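Side-chain contacts in NAD nucleotidase (Haemophilus influenzae, PDB 3ZTV), which degrades NAD to adenosine and nicotinamide riboside in the periplasm, acting as a zinc-dependent 5'-nucleotidase and NAD pyrophosphatase: residues A[22-25]-A[26-30]; A[334-337]-A[338-341]. All blocks are in the same frame, centred on the assembly; numbering follows the deposited sequence.

Contact 1. Residues A[22-25]-A[26-30]. With ZN (zinc ion), chain C.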
ATOM      1  N   HIS A  22      22.111  15.612  11.608  1.00  4.38           N
ATOM      2  CA  HIS A  22      22.149  16.627  10.539  1.00  4.61           C
ATOM      3  C   HIS A  22      23.497  17.361  10.454  1.00  5.38           C
ATOM      4  O   HIS A  22      23.548  18.588  10.335  1.00  5.63           O
ATOM      5  CB  HIS A  22      21.006  17.623  10.724  1.00  6.39           C
ATOM      6  CG  HIS A  22      19.674  17.111  10.258  1.00  5.40           C
ATOM      7  ND1 HIS A  22      19.313  17.053   8.929  1.00  6.36           N
ATOM      8  CD2 HIS A  22      18.595  16.675  10.955  1.00  5.24           C
ATOM      9  CE1 HIS A  22      18.085  16.572   8.823  1.00  4.66           C
ATOM     10  NE2 HIS A  22      17.618  16.353  10.043  1.00  4.97           N
ATOM     11  N   SER A  23      24.577  16.600  10.564  1.00  4.90           N
ATOM     12  CA  SER A  23      25.922  17.146  10.410  1.00  5.36           C
ATOM     13  C   SER A  23      26.322  18.158  11.482  1.00  5.61           C
ATOM     14  O   SER A  23      27.265  18.939  11.275  1.00  5.81           O
ATOM     15  CB  SER A  23      26.121  17.722   8.995  1.00  5.14           C
ATOM     16  OG  SER A  23      25.941  16.716   8.012  1.00  5.34           O
ATOM     17  N   TYR A  24      25.634  18.136  12.630  1.00  5.23           N
ATOM     18  CA  TYR A  24      26.005  18.995  13.759  1.00  4.63           C
ATOM     19  C   TYR A  24      27.143  18.348  14.540  1.00  5.96           C
ATOM     20  O   TYR A  24      26.926  17.702  15.579  1.00  7.00           O
ATOM     21  CB  TYR A  24      24.810  19.275  14.677  1.00  6.40           C
ATOM     22  CG  TYR A  24      23.940  20.402  14.185  1.00  5.60           C
ATOM     23  CD1 TYR A  24      23.133  20.253  13.063  1.00  8.01           C
ATOM     24  CD2 TYR A  24      23.936  21.633  14.836  1.00 10.07           C
ATOM     25  CE1 TYR A  24      22.339  21.291  12.605  1.00  8.51           C
ATOM     26  CE2 TYR A  24      23.147  22.680  14.386  1.00 11.38           C
ATOM     27  CZ  TYR A  24      22.347  22.499  13.271  1.00  9.51           C
ATOM     28  OH  TYR A  24      21.567  23.547  12.838  1.00 12.59           O
ATOM     29  N   LEU A  25      28.362  18.519  14.047  1.00  6.27           N
ATOM     30  CA  LEU A  25      29.513  17.938  14.727  1.00  6.29           C
ATOM     31  C   LEU A  25      29.908  18.728  15.971  1.00  6.77           C
ATOM     32  O   LEU A  25      30.430  18.163  16.934  1.00  7.75           O
ATOM     33  CB  LEU A  25      30.711  17.829  13.780  1.00  6.95           C
ATOM     34  CG  LEU A  25      30.838  16.512  13.008  1.00  9.75           C
ATOM     35  CD1 LEU A  25      29.572  16.173  12.234  1.00 11.01           C
ATOM     36  CD2 LEU A  25      32.046  16.545  12.084  1.00 11.18           C
ATOM     37  N   GLU A  26      29.659  20.033  15.951  1.00  6.33           N
ATOM     38  CA  GLU A  26      29.994  20.898  17.077  1.00  6.97           C
ATOM     39  C   GLU A  26      28.744  21.144  17.907  1.00  6.73           C
ATOM     40  O   GLU A  26      27.637  20.925  17.431  1.00  7.40           O
ATOM     41  CB  GLU A  26      30.550  22.239  16.575  1.00  8.43           C
ATOM     42  CG  GLU A  26      31.882  22.146  15.835  1.00 12.13           C
ATOM     43  CD  GLU A  26      32.466  23.513  15.507  1.00 16.25           C
ATOM     44  OE1 GLU A  26      32.579  24.353  16.427  1.00 21.98           O
ATOM     45  OE2 GLU A  26      32.816  23.754  14.335  1.00 12.80           O
ATOM     46  N   PRO A  27      28.922  21.616  19.150  1.00  7.23           N
ATOM     47  CA  PRO A  27      27.784  22.029  19.978  1.00  6.69           C
ATOM     48  C   PRO A  27      27.032  23.191  19.329  1.00  7.23           C
ATOM     49  O   PRO A  27      27.563  23.835  18.409  1.00  9.83           O
ATOM     50  CB  PRO A  27      28.449  22.496  21.285  1.00  8.31           C
ATOM     51  CG  PRO A  27      29.763  21.786  21.310  1.00  9.42           C
ATOM     52  CD  PRO A  27      30.202  21.765  19.870  1.00  9.39           C
ATOM     53  N   HIS A  28      25.812  23.455  19.784  1.00  8.17           N
ATOM     54  CA  HIS A  28      25.089  24.647  19.361  1.00  8.31           C
ATOM     55  C   HIS A  28      24.373  25.277  20.558  1.00  9.00           C
ATOM     56  O   HIS A  28      24.206  24.648  21.603  1.00  9.15           O
ATOM     57  CB  HIS A  28      24.127  24.345  18.201  1.00  8.06           C
ATOM     58  CG  HIS A  28      22.983  23.456  18.575  1.00  9.53           C
ATOM     59  ND1 HIS A  28      23.106  22.087  18.690  1.00  8.06           N
ATOM     60  CD2 HIS A  28      21.687  23.740  18.846  1.00 10.46           C
ATOM     61  CE1 HIS A  28      21.939  21.567  19.026  1.00  9.35           C
ATOM     62  NE2 HIS A  28      21.061  22.548  19.126  1.00 11.21           N
ATOM     63  N   GLU A  29      23.951  26.523  20.404  1.00  9.52           N
ATOM     64  CA  GLU A  29      23.341  27.244  21.508  1.00 11.37           C
ATOM     65  C   GLU A  29      21.848  26.946  21.638  1.00 11.94           C
ATOM     66  O   GLU A  29      21.150  26.745  20.637  1.00 12.82           O
ATOM     67  CB  GLU A  29      23.568  28.740  21.312  1.00 12.12           C
ATOM     68  CG  GLU A  29      23.167  29.613  22.478  1.00 14.27           C
ATOM     69  CD  GLU A  29      23.542  31.061  22.238  1.00 17.64           C
ATOM     70  OE1 GLU A  29      24.709  31.425  22.492  1.00 18.01           O
ATOM     71  OE2 GLU A  29      22.673  31.823  21.770  1.00 20.45           O
ATOM     72  N   THR A  30      21.364  26.898  22.877  1.00 10.39           N
ATOM     73  CA  THR A  30      19.935  26.835  23.138  1.00 11.96           C
ATOM     74  C   THR A  30      19.632  27.646  24.403  1.00 11.40           C
ATOM     75  O   THR A  30      20.552  28.102  25.085  1.00 13.64           O
ATOM     76  CB  THR A  30      19.445  25.373  23.288  1.00 12.11           C
ATOM     77  OG1 THR A  30      18.023  25.321  23.124  1.00 13.10           O
ATOM     78  CG2 THR A  30      19.812  24.818  24.655  1.00 13.58           C
TER
HETATM   79 ZN    ZN C1599      15.851  15.252  10.399  1.00  4.77          ZN
HETATM   80  O   HOH W   1      14.059  15.007   9.403  1.00  5.46           O
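Tyr24 holds CG anti to its carbonyl carbon (chi1 -83°), whereas His28 puts CG between backbone N and carbonyl carbon (chi1 67°), and these two settings turn the rings toward each other across the bend at Leu25 and Glu26. The result is a T-shaped pair: the edge of Tyr24 is directed at the face of His28, with ring centroids 5.4 Å apart and planes at 69°. Its nearest atoms, Tyr24 CD2 and His28 ND1, lie 4.0 Å apart, a van der Waals separation. Tyr24 is the centre of an inverse gamma turn, marked by a weak bond of 3.0 Å from Leu25 N to Ser23 O. This loop follows strand 11-18 of the calcineurin-like phosphoesterase fold, and it carries a metal ligand, His22, whose NE2 binds zinc at 2.1 Å, beside Asp20, Asp70 and a water at 2.1 Å from the zinc. His22 ND1 bonds to the carbonyl oxygen of Thr73, which, with the zinc bond at NE2, holds the rotation of the imidazole. Past the bend, the extended Glu26 side chain carries its carboxylate to Tyr77 OH and to a salt bridge with Lys347, while the Tyr24 ring also stacks with Tyr267.

Contact 2. Residues A[334-337]-A[338-341]; sequences DHDA and KTDK
A helix N-cap is built here, with Asp336 as the capping residue of helix 337-353 and Thr339 answering it from the first turn. One carboxylate oxygen takes two bonds: Asp336 OD2 accepts from Thr339 OG1 at 2.7 Å through its anti lone pair, and from Thr339 N at 3.0 Å. The amide meets it from above the carboxylate plane. With CG anti to the backbone N (chi1 177°), beside the carbonyl carbon, the carboxylate reaches forward over the first turn. The other oxygen works through water: Asp336 OD1 accepts from a molecule at 2.7 Å that in turn accepts from Lys338 N at 3.0 Å, so the cap serves two amides of the first turn, Thr339 N directly and Lys338 N through the water. The negative carboxylate would also suit the positive end of the helix dipole. Regular helical bonding follows at once, Asp340 N giving to Asp336 O at 2.8 Å and Lys341 N to Ala337 O at 3.1 Å. On the residue before the cap, His335 ND1 donates to Asp340 OD2 at 3.2 Å and 160°; the acceptor lies in the ring plane, uses its syn lone pair, and ring and carboxylate are nearly coplanar (21°). Asp340 OD1 bonds to Ser47 OG, and Asn50 ND2 bonds to Thr339 OG1, tying the helix start to helix 46-59.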
ATOM      1  N   ASP A 334      30.747  16.020  28.610  1.00  8.61           N
ATOM      2  CA  ASP A 334      31.269  14.775  28.057  1.00  8.63           C
ATOM      3  C   ASP A 334      32.144  15.098  26.851  1.00  8.80           C
ATOM      4  O   ASP A 334      31.760  15.894  26.002  1.00  9.49           O
ATOM      5  CB  ASP A 334      30.143  13.850  27.594  1.00  9.60           C
ATOM      6  CG  ASP A 334      29.178  13.496  28.696  1.00  9.70           C
ATOM      7  OD1 ASP A 334      29.564  12.754  29.627  1.00 10.84           O
ATOM      8  OD2 ASP A 334      28.022  13.948  28.609  1.00 11.00           O
ATOM      9  N   HIS A 335      33.310  14.478  26.767  1.00  8.13           N
ATOM     10  CA  HIS A 335      34.128  14.615  25.568  1.00  8.95           C
ATOM     11  C   HIS A 335      34.996  13.386  25.335  1.00  9.94           C
ATOM     12  O   HIS A 335      35.465  12.746  26.276  1.00 11.01           O
ATOM     13  CB  HIS A 335      34.934  15.925  25.556  1.00 14.18           C
ATOM     14  CG  HIS A 335      35.951  16.023  26.644  1.00 16.94           C
ATOM     15  ND1 HIS A 335      37.306  15.966  26.397  1.00 22.59           N
ATOM     16  CD2 HIS A 335      35.818  16.197  27.980  1.00 18.18           C
ATOM     17  CE1 HIS A 335      37.964  16.091  27.536  1.00 24.81           C
ATOM     18  NE2 HIS A 335      37.084  16.233  28.512  1.00 23.55           N
ATOM     19  N   ASP A 336      35.157  13.028  24.067  1.00  8.24           N
ATOM     20  CA  ASP A 336      35.858  11.813  23.680  1.00  8.33           C
ATOM     21  C   ASP A 336      37.141  12.201  22.966  1.00 10.84           C
ATOM     22  O   ASP A 336      37.108  12.970  22.013  1.00 10.22           O
ATOM     23  CB  ASP A 336      34.976  10.990  22.740  1.00 10.64           C
ATOM     24  CG  ASP A 336      35.667   9.743  22.230  1.00  9.99           C
ATOM     25  OD1 ASP A 336      36.077   8.904  23.058  1.00 11.93           O
ATOM     26  OD2 ASP A 336      35.814   9.593  20.998  1.00  9.99           O
ATOM     27  N   ALA A 337      38.271  11.669  23.425  1.00 11.03           N
ATOM     28  CA  ALA A 337      39.574  12.054  22.884  1.00 11.82           C
ATOM     29  C   ALA A 337      39.688  11.806  21.380  1.00 10.56           C
ATOM     30  O   ALA A 337      40.115  12.682  20.628  1.00 12.36           O
ATOM     31  CB  ALA A 337      40.695  11.339  23.638  1.00 14.14           C
ATOM     32  N   LYS A 338      39.303  10.618  20.932  1.00 11.38           N
ATOM     33  CA  LYS A 338      39.371  10.311  19.507  1.00 12.53           C
ATOM     34  C   LYS A 338      38.501  11.271  18.684  1.00 10.45           C
ATOM     35  O   LYS A 338      38.933  11.796  17.655  1.00 10.75           O
ATOM     36  CB  LYS A 338      38.969   8.855  19.249  1.00 14.24           C
ATOM     37  CG  LYS A 338      38.942   8.461  17.780  1.00 17.23           C
ATOM     38  CD  LYS A 338      39.035   6.948  17.603  1.00 25.67           C
ATOM     39  CE  LYS A 338      37.820   6.230  18.165  1.00 28.79           C
ATOM     40  NZ  LYS A 338      37.885   4.760  17.907  1.00 31.91           N
ATOM     41  N   THR A 339      37.275  11.498  19.148  1.00  9.57           N
ATOM     42  CA  THR A 339      36.347  12.354  18.416  1.00 10.44           C
ATOM     43  C   THR A 339      36.816  13.809  18.437  1.00  8.82           C
ATOM     44  O   THR A 339      36.663  14.521  17.445  1.00  9.55           O
ATOM     45  CB  THR A 339      34.912  12.213  18.948  1.00  7.99           C
ATOM     46  OG1 THR A 339      34.549  10.829  18.947  1.00  8.87           O
ATOM     47  CG2 THR A 339      33.933  12.980  18.071  1.00  8.37           C
ATOM     48  N   ASP A 340      37.401  14.250  19.549  1.00  9.08           N
ATOM     49  CA  ASP A 340      37.998  15.585  19.628  1.00 10.00           C
ATOM     50  C   ASP A 340      39.067  15.786  18.554  1.00 10.03           C
ATOM     51  O   ASP A 340      39.151  16.847  17.942  1.00 10.97           O
ATOM     52  CB  ASP A 340      38.644  15.804  21.000  1.00 11.27           C
ATOM     53  CG  ASP A 340      37.636  16.097  22.091  1.00 12.12           C
ATOM     54  OD1 ASP A 340      36.510  16.540  21.782  1.00 14.49           O
ATOM     55  OD2 ASP A 340      37.991  15.917  23.276  1.00 15.25           O
ATOM     56  N   LYS A 341      39.895  14.770  18.347  1.00  8.97           N
ATOM     57  CA  LYS A 341      40.944  14.828  17.328  1.00 10.99           C
ATOM     58  C   LYS A 341      40.354  14.947  15.920  1.00 11.01           C
ATOM     59  O   LYS A 341      40.820  15.749  15.101  1.00 11.56           O
ATOM     60  CB  LYS A 341      41.843  13.597  17.421  1.00 14.11           C
ATOM     61  CG  LYS A 341      42.737  13.558  18.658  1.00 16.49           C
ATOM     62  CD  LYS A 341      43.511  12.241  18.762  1.00 18.27           C
ATOM     63  CE  LYS A 341      43.770  11.623  17.397  1.00 23.41           C
ATOM     64  NZ  LYS A 341      44.581  12.498  16.513  1.00 27.13           N
TER
HETATM   65  O   HOH W   2      38.632   8.196  22.511  1.00 17.29           O

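Both contacts are local and mostly at the surface, but they differ in distance from the chain centre, about 12 Å for the centre of contact 1 and about 25 Å for that of contact 2. Their centres are about 15 Å apart and their nearest atoms about 6 Å, without touching. Common elements nevertheless link them. Glu26 of contact 1 forms a salt bridge with Lys347, further along the helix whose start is contact 2, and helix 84-93 is touched by Leu25 from one contact and by Lys338 and Thr339 from the other. Aromatic packing beside a zinc ligand contrasts with hydrogen bonding at a helix start, away from the annotated sites.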